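Local coordinates for protein aminotransferase class-III (Ochrobactrum anthropi, PDB 5GHG) that probably transfers amino groups between amines and keto compounds as an omega-transaminase, using a pyridoxal-phosphate-type cofactor, here bound as pyridoxamine phosphate, at residues B[143-148]-B[217-222]. The protein carries 1 engineered substitution. Numbering follows the deposited sequence.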
# COMPACT_ATOMS: atom_id res chain seq x y z
N LYS B 143 -17.16 -15.99 -2.65
CA LYS B 143 -16.39 -15.98 -3.89
C LYS B 143 -16.56 -14.63 -4.59
O LYS B 143 -17.62 -14.00 -4.55
CB LYS B 143 -16.84 -17.12 -4.81
CG LYS B 143 -16.56 -18.53 -4.23
CD LYS B 143 -17.22 -19.62 -5.06
CE LYS B 143 -17.11 -21.00 -4.44
NZ LYS B 143 -18.07 -21.95 -5.10
N ILE B 144 -15.49 -14.18 -5.24
CA ILE B 144 -15.48 -12.94 -5.98
C ILE B 144 -15.17 -13.28 -7.42
O ILE B 144 -14.19 -13.98 -7.68
CB ILE B 144 -14.43 -11.94 -5.45
CG1 ILE B 144 -14.46 -11.84 -3.91
CG2 ILE B 144 -14.55 -10.59 -6.18
CD1 ILE B 144 -15.62 -11.13 -3.36
N ILE B 145 -15.98 -12.77 -8.34
CA ILE B 145 -15.75 -12.97 -9.76
C ILE B 145 -15.07 -11.72 -10.32
O ILE B 145 -15.61 -10.62 -10.21
CB ILE B 145 -17.06 -13.26 -10.51
CG1 ILE B 145 -17.70 -14.53 -9.95
CG2 ILE B 145 -16.79 -13.43 -12.01
CD1 ILE B 145 -19.08 -14.80 -10.51
N SER B 146 -13.91 -11.91 -10.93
CA SER B 146 -13.17 -10.89 -11.66
C SER B 146 -13.12 -11.30 -13.12
O SER B 146 -13.74 -12.29 -13.53
CB SER B 146 -11.75 -10.75 -11.08
OG SER B 146 -11.18 -9.55 -11.55
N ARG B 147 -12.34 -10.59 -13.91
CA ARG B 147 -12.29 -10.87 -15.34
C ARG B 147 -10.86 -11.02 -15.84
O ARG B 147 -9.95 -10.34 -15.35
CB ARG B 147 -12.98 -9.76 -16.14
CG ARG B 147 -14.42 -9.59 -15.78
CD ARG B 147 -15.03 -8.44 -16.51
NE ARG B 147 -14.39 -7.17 -16.17
CZ ARG B 147 -14.78 -5.99 -16.65
NH1 ARG B 147 -15.81 -5.95 -17.48
NH2 ARG B 147 -14.13 -4.88 -16.33
N LYS B 148 -10.68 -11.90 -16.81
CA LYS B 148 -9.40 -11.97 -17.50
C LYS B 148 -9.02 -10.60 -18.05
O LYS B 148 -9.85 -9.89 -18.62
CB LYS B 148 -9.47 -13.00 -18.63
CG LYS B 148 -9.46 -14.44 -18.12
CD LYS B 148 -9.51 -15.41 -19.30
CE LYS B 148 -9.57 -16.86 -18.87
NZ LYS B 148 -9.36 -17.74 -20.06
N HIS B 217 -25.41 -19.22 -4.44
CA HIS B 217 -25.32 -18.85 -3.04
C HIS B 217 -23.87 -18.70 -2.55
O HIS B 217 -23.66 -18.22 -1.43
CB HIS B 217 -26.03 -19.90 -2.17
CG HIS B 217 -25.37 -21.24 -2.20
ND1 HIS B 217 -25.42 -22.07 -3.30
CD2 HIS B 217 -24.62 -21.88 -1.28
CE1 HIS B 217 -24.73 -23.17 -3.05
NE2 HIS B 217 -24.23 -23.08 -1.83
N THR B 218 -22.88 -19.09 -3.35
CA THR B 218 -21.48 -18.95 -2.93
C THR B 218 -20.81 -17.70 -3.50
O THR B 218 -19.66 -17.45 -3.16
CB THR B 218 -20.64 -20.17 -3.32
OG1 THR B 218 -20.47 -20.22 -4.73
CG2 THR B 218 -21.31 -21.48 -2.83
N ILE B 219 -21.50 -16.95 -4.36
CA ILE B 219 -20.92 -15.80 -5.06
C ILE B 219 -21.28 -14.53 -4.29
O ILE B 219 -22.46 -14.19 -4.18
CB ILE B 219 -21.41 -15.69 -6.51
CG1 ILE B 219 -21.17 -16.99 -7.30
CG2 ILE B 219 -20.78 -14.46 -7.22
CD1 ILE B 219 -19.71 -17.46 -7.34
N ALA B 220 -20.27 -13.82 -3.79
CA ALA B 220 -20.53 -12.60 -3.03
C ALA B 220 -20.55 -11.35 -3.91
O ALA B 220 -21.39 -10.48 -3.70
CB ALA B 220 -19.49 -12.43 -1.92
N ALA B 221 -19.66 -11.25 -4.88
CA ALA B 221 -19.51 -10.00 -5.62
C ALA B 221 -18.87 -10.25 -6.97
O ALA B 221 -18.19 -11.25 -7.19
CB ALA B 221 -18.67 -8.98 -4.84
N PHE B 222 -19.08 -9.28 -7.85
CA PHE B 222 -18.46 -9.19 -9.16
C PHE B 222 -17.71 -7.86 -9.21
O PHE B 222 -18.26 -6.83 -8.82
CB PHE B 222 -19.53 -9.28 -10.23
CG PHE B 222 -19.04 -9.17 -11.64
CD1 PHE B 222 -18.91 -7.92 -12.25
CD2 PHE B 222 -18.80 -10.30 -12.39
CE1 PHE B 222 -18.51 -7.82 -13.57
CE2 PHE B 222 -18.39 -10.21 -13.71
CZ PHE B 222 -18.24 -8.97 -14.31
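Lys-143 runs alongside Thr-218, both side chains pointing the same way. With CG anti to its own carbonyl carbon (chi1 -65°) and the chain extended beyond, the lysine carries NZ to Thr-218 OG1, a 3.0 Å hydrogen bond, while NZ also forms a salt bridge with Glu-214 and OG1 bonds Gly-215 O. Shortening the lysine to an alanine is likely to leave Glu-214 without this charged mate and Thr-218 OG1 without its N-H donor. Strands 143-147 and 219-224 are parallel neighbours in a mixed seven-stranded sheet of this class-III aminotransferase. Lys-143 N bonds Thr-218 O (2.9 Å); a beta bulge at Ala-220 then makes Lys-143 O accept twice, from Ala-220 N at 2.8 Å and weakly from Ala-221 N; regular pairing resumes where Ile-145 N meets Ala-221 O at 2.9 Å, N-H...O 170°. On the face of Lys-143, Ile-145 forks: CD1 reaches Ile-219 CG2 (3.7 Å), and CG2 reaches CD2 of the Phe-222 ring (3.7 Å), with helix 196-214 covering them. Arg-147 lays CD 3.9 Å from Phe-222 CZ, and its bend at chi3 (-62°) turns the guanidinium to Glu-225 O and Tyr-240 OH. Polar ends thus flank an apolar row, and Arg-147 probably helps fix the backbone of cofactor-pocket Glu-225.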